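Long-range contacts in 6-phosphogluconate dehydrogenase (Pseudomonas syringae, PDB 5U5G), which probably reduces 2-oxopropylphosphonate with NADPH at a late stage of fosfomycin biosynthesis, binding both NADP+ and that ketone in one cleft: residues Ile17-Leu22 / Gly129-Ile134; Ile92-Ser97 / Asp117-Pro122; Ile138-Pro143 / Thr161-Pro166. All coordinates share one frame; numbering follows the deposited sequence.

Interaction 1. Residues Ile17-Leu22 / Gly129-Ile134; sequences ICRRLL and GALAGI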
# COMPACT_ATOMS: atom_id res chain seq x y z
N ILE A 17 -13.95 13.12 -14.66
CA ILE A 17 -13.03 13.51 -15.72
C ILE A 17 -13.64 14.63 -16.57
O ILE A 17 -12.95 15.59 -16.95
CB ILE A 17 -12.63 12.28 -16.56
CG1 ILE A 17 -11.88 11.29 -15.66
CG2 ILE A 17 -11.81 12.69 -17.79
CD1 ILE A 17 -11.35 10.06 -16.36
N CYS A 18 -14.94 14.53 -16.88
CA CYS A 18 -15.60 15.61 -17.62
C CYS A 18 -15.51 16.94 -16.88
O CYS A 18 -15.24 17.98 -17.50
CB CYS A 18 -17.06 15.27 -17.89
SG CYS A 18 -17.29 14.23 -19.30
N ARG A 19 -15.77 16.95 -15.57
CA ARG A 19 -15.66 18.19 -14.81
C ARG A 19 -14.26 18.79 -14.93
O ARG A 19 -14.11 20.00 -15.09
CB ARG A 19 -16.02 17.97 -13.34
CG ARG A 19 -17.49 18.22 -13.05
CD ARG A 19 -18.07 17.10 -12.22
NE ARG A 19 -17.85 17.32 -10.80
CZ ARG A 19 -17.90 16.34 -9.89
NH1 ARG A 19 -18.14 15.09 -10.28
NH2 ARG A 19 -17.70 16.61 -8.60
N ARG A 20 -13.23 17.94 -14.87
CA ARG A 20 -11.86 18.44 -15.01
C ARG A 20 -11.63 19.03 -16.40
O ARG A 20 -11.00 20.09 -16.54
CB ARG A 20 -10.88 17.31 -14.73
CG ARG A 20 -9.43 17.75 -14.67
CD ARG A 20 -9.14 18.52 -13.40
NE ARG A 20 -7.79 19.07 -13.42
CZ ARG A 20 -7.22 19.70 -12.40
NH1 ARG A 20 -7.88 19.87 -11.26
NH2 ARG A 20 -5.98 20.16 -12.53
N LEU A 21 -12.14 18.38 -17.45
CA LEU A 21 -11.98 18.92 -18.79
C LEU A 21 -12.70 20.26 -18.93
O LEU A 21 -12.16 21.22 -19.49
CB LEU A 21 -12.50 17.93 -19.84
CG LEU A 21 -11.80 16.58 -19.94
CD1 LEU A 21 -12.63 15.65 -20.80
CD2 LEU A 21 -10.39 16.75 -20.55
N LEU A 22 -13.94 20.34 -18.43
CA LEU A 22 -14.66 21.61 -18.44
C LEU A 22 -13.88 22.68 -17.68
O LEU A 22 -13.85 23.84 -18.09
CB LEU A 22 -16.06 21.45 -17.85
CG LEU A 22 -17.15 20.69 -18.62
CD1 LEU A 22 -18.36 20.48 -17.71
CD2 LEU A 22 -17.55 21.41 -19.89
N GLY A 129 -8.75 11.70 -7.62
CA GLY A 129 -7.65 12.02 -8.50
C GLY A 129 -8.10 12.66 -9.81
O GLY A 129 -7.38 13.48 -10.37
N ALA A 130 -9.28 12.28 -10.31
CA ALA A 130 -9.81 12.90 -11.52
C ALA A 130 -10.11 14.38 -11.30
O ALA A 130 -9.75 15.22 -12.14
CB ALA A 130 -11.09 12.18 -11.96
N LEU A 131 -10.78 14.71 -10.20
CA LEU A 131 -11.17 16.09 -9.94
C LEU A 131 -9.95 16.98 -9.73
O LEU A 131 -9.96 18.15 -10.13
CB LEU A 131 -12.09 16.15 -8.72
CG LEU A 131 -13.45 15.46 -8.91
CD1 LEU A 131 -14.25 15.46 -7.62
CD2 LEU A 131 -14.25 16.11 -10.03
N ALA A 132 -8.89 16.44 -9.13
CA ALA A 132 -7.64 17.18 -8.94
C ALA A 132 -6.72 17.09 -10.15
O ALA A 132 -5.67 17.73 -10.14
CB ALA A 132 -6.90 16.67 -7.71
N GLY A 133 -7.10 16.33 -11.17
CA GLY A 133 -6.29 16.22 -12.37
C GLY A 133 -4.99 15.47 -12.19
O GLY A 133 -4.03 15.74 -12.90
N ILE A 134 -4.93 14.53 -11.25
CA ILE A 134 -3.67 13.84 -10.97
C ILE A 134 -3.79 12.34 -11.21
O ILE A 134 -3.08 11.56 -10.57
CB ILE A 134 -3.20 14.10 -9.52
CG1 ILE A 134 -4.29 13.69 -8.52
CG2 ILE A 134 -2.74 15.56 -9.37
CD1 ILE A 134 -3.78 13.13 -7.22

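Interaction 2. Residues Ile92-Ser97 / Asp117-Pro122; sequences IVVDLS and DYIECP. With NAP (NADP nicotinamide-adenine-dinucleotide phosphate), chain E.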
# COMPACT_ATOMS: atom_id res chain seq x y z
N ILE A 92 -9.86 9.62 -33.31
CA ILE A 92 -9.20 8.95 -32.20
C ILE A 92 -10.23 8.76 -31.08
O ILE A 92 -10.94 9.70 -30.72
CB ILE A 92 -7.99 9.75 -31.68
CG1 ILE A 92 -6.96 9.94 -32.80
CG2 ILE A 92 -7.35 9.05 -30.48
CD1 ILE A 92 -5.88 10.97 -32.49
N VAL A 93 -10.31 7.53 -30.55
CA VAL A 93 -11.10 7.26 -29.35
C VAL A 93 -10.14 6.85 -28.23
O VAL A 93 -9.31 5.95 -28.40
CB VAL A 93 -12.17 6.18 -29.59
CG1 VAL A 93 -12.75 5.70 -28.28
CG2 VAL A 93 -13.28 6.73 -30.49
N VAL A 94 -10.25 7.54 -27.10
CA VAL A 94 -9.44 7.27 -25.92
C VAL A 94 -10.34 6.55 -24.92
O VAL A 94 -11.23 7.16 -24.32
CB VAL A 94 -8.85 8.56 -25.34
CG1 VAL A 94 -8.07 8.30 -24.05
CG2 VAL A 94 -8.00 9.26 -26.39
N ASP A 95 -10.14 5.24 -24.76
CA ASP A 95 -11.04 4.43 -23.93
C ASP A 95 -10.42 4.35 -22.54
O ASP A 95 -9.38 3.72 -22.34
CB ASP A 95 -11.27 3.05 -24.54
CG ASP A 95 -12.44 2.29 -23.88
OD1 ASP A 95 -12.74 2.54 -22.70
OD2 ASP A 95 -13.05 1.42 -24.56
N LEU A 96 -11.07 4.99 -21.57
CA LEU A 96 -10.60 5.05 -20.20
C LEU A 96 -11.15 3.93 -19.34
O LEU A 96 -10.91 3.92 -18.12
CB LEU A 96 -10.97 6.39 -19.57
CG LEU A 96 -10.60 7.63 -20.37
CD1 LEU A 96 -11.49 8.78 -19.91
CD2 LEU A 96 -9.13 7.96 -20.17
N SER A 97 -11.88 2.99 -19.93
CA SER A 97 -12.49 1.90 -19.18
C SER A 97 -11.47 0.82 -18.86
O SER A 97 -10.42 0.70 -19.51
CB SER A 97 -13.66 1.28 -19.97
OG SER A 97 -14.47 2.30 -20.54
N ASP A 117 -7.99 5.43 -34.91
CA ASP A 117 -7.08 4.99 -33.86
C ASP A 117 -7.82 4.76 -32.55
O ASP A 117 -8.47 5.67 -32.03
CB ASP A 117 -5.96 5.99 -33.62
CG ASP A 117 -4.76 5.72 -34.50
OD1 ASP A 117 -3.93 4.85 -34.13
OD2 ASP A 117 -4.65 6.38 -35.55
N TYR A 118 -7.69 3.55 -32.01
CA TYR A 118 -8.06 3.26 -30.63
C TYR A 118 -6.86 3.56 -29.73
O TYR A 118 -5.75 3.11 -30.00
CB TYR A 118 -8.47 1.79 -30.51
CG TYR A 118 -9.06 1.37 -29.17
CD1 TYR A 118 -10.34 1.78 -28.79
CD2 TYR A 118 -8.36 0.52 -28.31
CE1 TYR A 118 -10.90 1.38 -27.58
CE2 TYR A 118 -8.90 0.11 -27.09
CZ TYR A 118 -10.17 0.55 -26.73
OH TYR A 118 -10.71 0.15 -25.53
N ILE A 119 -7.09 4.36 -28.68
CA ILE A 119 -6.10 4.56 -27.63
C ILE A 119 -6.64 3.90 -26.37
O ILE A 119 -7.68 4.30 -25.83
CB ILE A 119 -5.78 6.04 -27.39
CG1 ILE A 119 -5.10 6.66 -28.63
CG2 ILE A 119 -4.89 6.22 -26.17
CD1 ILE A 119 -3.75 6.03 -28.98
N GLU A 120 -5.94 2.86 -25.92
CA GLU A 120 -6.30 2.08 -24.74
C GLU A 120 -5.68 2.77 -23.53
O GLU A 120 -4.46 2.78 -23.37
CB GLU A 120 -5.78 0.65 -24.94
CG GLU A 120 -5.73 -0.29 -23.76
CD GLU A 120 -4.95 -1.57 -24.08
OE1 GLU A 120 -4.75 -1.88 -25.28
OE2 GLU A 120 -4.52 -2.26 -23.14
N CYS A 121 -6.52 3.39 -22.68
CA CYS A 121 -6.03 4.32 -21.65
C CYS A 121 -6.72 4.10 -20.30
O CYS A 121 -7.40 5.00 -19.78
CB CYS A 121 -6.22 5.77 -22.13
SG CYS A 121 -5.36 7.04 -21.16
N PRO A 122 -6.55 2.93 -19.68
CA PRO A 122 -7.08 2.75 -18.33
C PRO A 122 -6.38 3.70 -17.37
O PRO A 122 -5.25 4.14 -17.61
CB PRO A 122 -6.77 1.28 -18.00
CG PRO A 122 -5.62 0.90 -18.92
CD PRO A 122 -5.86 1.71 -20.18
PA NAP E . -20.31 3.59 -12.92
O1A NAP E . -21.03 2.34 -12.56
O2A NAP E . -20.28 4.77 -11.97
O5B NAP E . -20.84 4.14 -14.39
C5B NAP E . -20.80 3.06 -15.29
C4B NAP E . -20.97 3.65 -16.70
O4B NAP E . -21.08 2.62 -17.69
C3B NAP E . -22.26 4.55 -16.74
O3B NAP E . -22.06 5.60 -17.63
C2B NAP E . -23.26 3.56 -17.38
O2B NAP E . -24.26 4.13 -18.08
C1B NAP E . -22.28 2.86 -18.40
N9A NAP E . -22.87 1.61 -18.82
C8A NAP E . -22.89 0.36 -18.16
N7A NAP E . -23.57 -0.59 -18.85
C5A NAP E . -24.02 0.09 -19.99
C6A NAP E . -24.79 -0.33 -21.10
N6A NAP E . -25.24 -1.62 -21.20
N1A NAP E . -25.11 0.53 -22.10
C2A NAP E . -24.64 1.81 -21.95
N3A NAP E . -23.90 2.35 -20.97
C4A NAP E . -23.60 1.45 -19.99
O3 NAP E . -18.81 2.95 -13.12
PN NAP E . -17.61 3.96 -12.82
O1N NAP E . -17.74 5.26 -13.51
O2N NAP E . -17.03 3.81 -11.43
O5D NAP E . -16.32 3.19 -13.71
C5D NAP E . -16.40 3.45 -15.05
C4D NAP E . -15.12 2.90 -15.67
O4D NAP E . -13.97 3.54 -15.06
C3D NAP E . -15.00 1.35 -15.34
O3D NAP E . -14.44 0.71 -16.45
C2D NAP E . -14.07 1.33 -14.16
O2D NAP E . -13.29 0.15 -14.08
C1D NAP E . -13.14 2.53 -14.52
N1N NAP E . -12.49 3.08 -13.34
C2N NAP E . -13.24 3.54 -12.23
C3N NAP E . -12.57 4.12 -11.17
C7N NAP E . -13.31 4.64 -10.02
O7N NAP E . -12.76 5.21 -9.08
N7N NAP E . -14.69 4.55 -9.99
C4N NAP E . -11.08 4.32 -11.19
C5N NAP E . -10.42 3.79 -12.38
C6N NAP E . -11.10 3.20 -13.36
P2B NAP E . -25.73 4.64 -17.09
O1X NAP E . -25.15 5.86 -16.44
O2X NAP E . -26.79 4.87 -18.17
O3X NAP E . -25.88 3.41 -16.23
O HOH W 1 -9.12 0.75 -23.23

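Interaction 3. Residues Ile138-Pro143 / Thr161-Pro166; sequences IVSGRP and TYVPEP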
# COMPACT_ATOMS: atom_id res chain seq x y z
N ILE A 138 -2.25 4.46 -18.01
CA ILE A 138 -1.47 3.44 -18.70
C ILE A 138 -2.00 3.37 -20.13
O ILE A 138 -3.21 3.23 -20.33
CB ILE A 138 -1.58 2.07 -18.02
CG1 ILE A 138 -1.61 2.23 -16.49
CG2 ILE A 138 -0.46 1.14 -18.51
CD1 ILE A 138 -2.25 1.05 -15.77
N VAL A 139 -1.12 3.49 -21.11
CA VAL A 139 -1.55 3.80 -22.47
C VAL A 139 -0.94 2.81 -23.45
O VAL A 139 0.29 2.66 -23.51
CB VAL A 139 -1.17 5.24 -22.88
CG1 VAL A 139 -1.70 5.54 -24.28
CG2 VAL A 139 -1.69 6.24 -21.87
N SER A 140 -1.80 2.17 -24.24
CA SER A 140 -1.38 1.34 -25.36
C SER A 140 -1.99 1.88 -26.65
O SER A 140 -3.10 2.42 -26.65
CB SER A 140 -1.79 -0.12 -25.19
OG SER A 140 -1.15 -0.72 -24.08
N GLY A 141 -1.27 1.68 -27.75
CA GLY A 141 -1.72 2.16 -29.04
C GLY A 141 -0.60 2.79 -29.84
O GLY A 141 0.56 2.82 -29.41
N ARG A 142 -0.97 3.36 -31.02
CA ARG A 142 0.06 3.78 -31.95
C ARG A 142 0.61 5.15 -31.57
O ARG A 142 -0.11 5.99 -31.02
CB ARG A 142 -0.51 3.81 -33.36
CG ARG A 142 -1.10 2.48 -33.79
CD ARG A 142 -0.91 2.25 -35.28
NE ARG A 142 -1.02 3.51 -35.99
CZ ARG A 142 -0.66 3.67 -37.26
NH1 ARG A 142 -0.17 2.64 -37.95
NH2 ARG A 142 -0.78 4.85 -37.85
N PRO A 143 1.90 5.37 -31.84
CA PRO A 143 2.57 6.56 -31.30
C PRO A 143 2.08 7.89 -31.87
O PRO A 143 2.10 8.90 -31.15
CB PRO A 143 4.05 6.31 -31.64
CG PRO A 143 4.03 5.33 -32.75
CD PRO A 143 2.85 4.45 -32.49
N THR A 161 2.02 6.34 -18.36
CA THR A 161 2.97 5.28 -18.74
C THR A 161 2.58 4.72 -20.11
O THR A 161 1.55 4.05 -20.24
CB THR A 161 3.02 4.16 -17.69
OG1 THR A 161 3.37 4.70 -16.41
CG2 THR A 161 4.05 3.10 -18.07
N TYR A 162 3.40 4.99 -21.12
CA TYR A 162 3.13 4.54 -22.48
C TYR A 162 3.72 3.15 -22.68
O TYR A 162 4.94 2.97 -22.61
CB TYR A 162 3.72 5.53 -23.48
CG TYR A 162 3.44 5.22 -24.93
CD1 TYR A 162 2.20 4.78 -25.34
CD2 TYR A 162 4.43 5.43 -25.90
CE1 TYR A 162 1.94 4.51 -26.68
CE2 TYR A 162 4.17 5.17 -27.24
CZ TYR A 162 2.93 4.71 -27.62
OH TYR A 162 2.67 4.44 -28.94
N VAL A 163 2.85 2.17 -22.92
CA VAL A 163 3.27 0.80 -23.21
C VAL A 163 2.58 0.38 -24.51
O VAL A 163 1.47 -0.17 -24.49
CB VAL A 163 2.97 -0.14 -22.03
CG1 VAL A 163 4.02 0.03 -20.93
CG2 VAL A 163 1.55 0.13 -21.45
N PRO A 164 3.24 0.58 -25.67
CA PRO A 164 2.51 0.63 -26.95
C PRO A 164 1.73 -0.62 -27.31
O PRO A 164 0.66 -0.51 -27.93
CB PRO A 164 3.62 0.89 -27.98
CG PRO A 164 4.76 1.46 -27.21
CD PRO A 164 4.67 0.90 -25.82
N GLU A 165 2.22 -1.80 -26.95
CA GLU A 165 1.62 -3.05 -27.40
C GLU A 165 0.14 -3.12 -27.02
O GLU A 165 -0.20 -2.96 -25.84
CB GLU A 165 2.36 -4.24 -26.78
CG GLU A 165 1.75 -5.59 -27.12
CD GLU A 165 2.41 -6.75 -26.37
OE1 GLU A 165 2.91 -6.53 -25.24
OE2 GLU A 165 2.45 -7.87 -26.92
N PRO A 166 -0.75 -3.37 -27.98
CA PRO A 166 -2.18 -3.46 -27.66
C PRO A 166 -2.46 -4.50 -26.58
O PRO A 166 -1.90 -5.59 -26.57
CB PRO A 166 -2.82 -3.88 -29.00
CG PRO A 166 -1.87 -3.35 -30.04
CD PRO A 166 -0.49 -3.47 -29.43

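Interaction 1. Residues Ile17-Leu22 / Gly129-Ile134
Arg-20 runs along the carboxyl end of helix 126-131 and meets it with nearly every atom of its side chain, a worked example of how an arginine reads a helix terminus. Its CB rests 3.5 Å from Ala-130 O. CG starts anti to the backbone N (chi1 -172°) and a bend at chi2 turns the chain along the neighbouring helix end, where CD comes 3.4 Å from Leu-131 O. Farther out, NE passes 3.4 Å from Gly-133 CA, and its own proton goes to Val-155 O. NH1 then donates to Leu-131 O over 2.9 Å, a moderately bent bond (143° at the hydrogen) whose acceptor sits somewhat out of the guanidinium plane. NH2 ends beside Ala-132 O; the Ala-132 carbonyl lies over a face of the guanidinium, near its rim, where the angle is too poor for a bond.

Around this polar grip the packing is plain. Ile-17 CG1 touches Ala-130 CB at 3.9 Å, and Ile-17 also packs on Phe-7 and Leu-96. Elsewhere, Leu-131 CD2 sits over the centre of the Arg-19 guanidinium, 3.7 Å from CZ.

The helix end itself is closed by Gly-133, whose positive phi accompanies two returning bonds: Gly-133 N to Ala-130 O, and Ile-134 N to Gly-129 O. The arginine charge at this carboxyl end probably complements the helix dipole. Together these features mark a Schellman C-cap docked against helix 12-23, the helix that follows the glycine-rich turn of a Rossmann-type fold.

Interaction 2. Residues Ile92-Ser97 / Asp117-Pro122
Asp-95 has its carboxylate held at both oxygens. OD2 takes the proton of Tyr-118 OH over 2.8 Å and is also hydrogen-bonded to the hydroxyl of Tyr-76. OD1 receives two donors from Ser-97, two residues on in the loop that follows, N at 2.9 Å and OG at 2.8 Å; the bond from the amide makes an Asx turn. With its CG anti to the backbone N (chi1 -172°), Tyr-118 leans across to the Asp-95 strand and brings its hydroxyl to the carboxylate, which stands almost perpendicular to the ring (81° between planes). OD2 lies in the ring plane at its edge, while the hydroxyl approaches the carboxylate from above, 48° out of its plane. The three donors Tyr-118 OH, Ser-97 N and Ser-97 OG would be expected to stabilise a negative charge here. A water adds a bridge on the same tyrosine, donating to both Tyr-118 OH and Asp-95 O.

Beneath these side chains the strands run parallel, and their bonds step from one to the other: Val-93 N to Asp-117 O at 3.0 Å, Ile-119 N to Val-93 O at 2.7 Å, Asp-95 N to Ile-119 O at 2.8 Å, and finally Cys-121 N to Asp-95 O at 2.9 Å, the most bent of the series.

The face opposite Asp-95 and Tyr-118 is largely apolar, with Asp-117 at its beginning. Ile-92 and Val-94 lie alongside Ile-119, pointing the same way, and Val-94 CG1 meets Cys-121 CB at 3.7 Å. Helix 143-156 packs on this face, whereas helix 101-113 lies on the tyrosine side, with His-108 edge-to-face to the Tyr-118 ring. The pair thus forms the two strands of a beta-alpha-beta crossover in a Rossmann-type domain, with Ser-97, two residues past the end of its first strand, in the NADP pocket.

Interaction 3. Residues Ile138-Pro143 / Thr161-Pro166
Val-139 exchanges backbone hydrogen bonds with the partner strand in parallel fashion, taking one position on either side of Tyr-162: its N donates to Thr-161 O over 2.9 Å, and its O accepts from Val-163 N over 2.7 Å. Beyond the strands the chains remain tied, because Gly-141 N donates to Pro-164 O at 2.9 Å as the two paths separate.

Hydroxyl groups supply the second kind of contact. Tyr-162 OH donates to Gly-141 O over 2.7 Å, the carbonyl lying near the ring plane at its edge. CG of this tyrosine is anti to the backbone N (chi1 -177°), which carries the ring along the course of the other segment to Arg-142, the N-cap of helix 143-156. The first-turn residue Pro-143 packs against the hydroxyl end of the ring, its CB and CD near OH, and Tyr-146 of the helix stacks on the ring. Ser-140 OG, in turn, sits 2.7 Å from Val-163 O and 3.0 Å from Glu-165 O, with a single proton for the two carbonyls; the same oxygen is hydrogen-bonded to Ala-169 N. One serine therefore gathers the turn of 163-165 and the start of helix 168-196.

Apolar contacts fill in the rest. Ile-138 CG2 meets Val-163 CG2 at 3.7 Å, and on the opposite face of the sheet Val-139 CG1 lies 4.1 Å from Tyr-162 CD1. Ile-138, Thr-161 and Val-163 also pack on Val-207, Asp-206 and Ser-203 of the second subunit, bringing this end of the sheet to the dimer interface. What results is a beta-alpha-beta crossover, strand 135-139 through helix 143-156 to strand 157-162, at the edge of the sheet of this chain, in the nucleotide-binding domain.

Interactions 2 and 3 share one sheet, their centres about 10 Å apart. Strand 117-124 runs antiparallel to strand 135-139, and probable hydrogen bonds link Glu-120 O to Ser-140 N (2.9 Å) and Pro-122 O to Ile-138 N (3.0 Å), so two crossover units are joined directly. Interaction 1 is centred about 17 Å from interaction 2 but touches it where Ile-17 CD1 meets Leu-96 CD1 at 3.8 Å. Where strand 117-124 gives way to helix 126-131, Ser-124, Gly-125 and Gly-126 line the pocket of the oxopropylphosphonate. Side chains of all three contacts (Ala-130, Pro-122 and Ile-138) come to about 8 Å from that ligand.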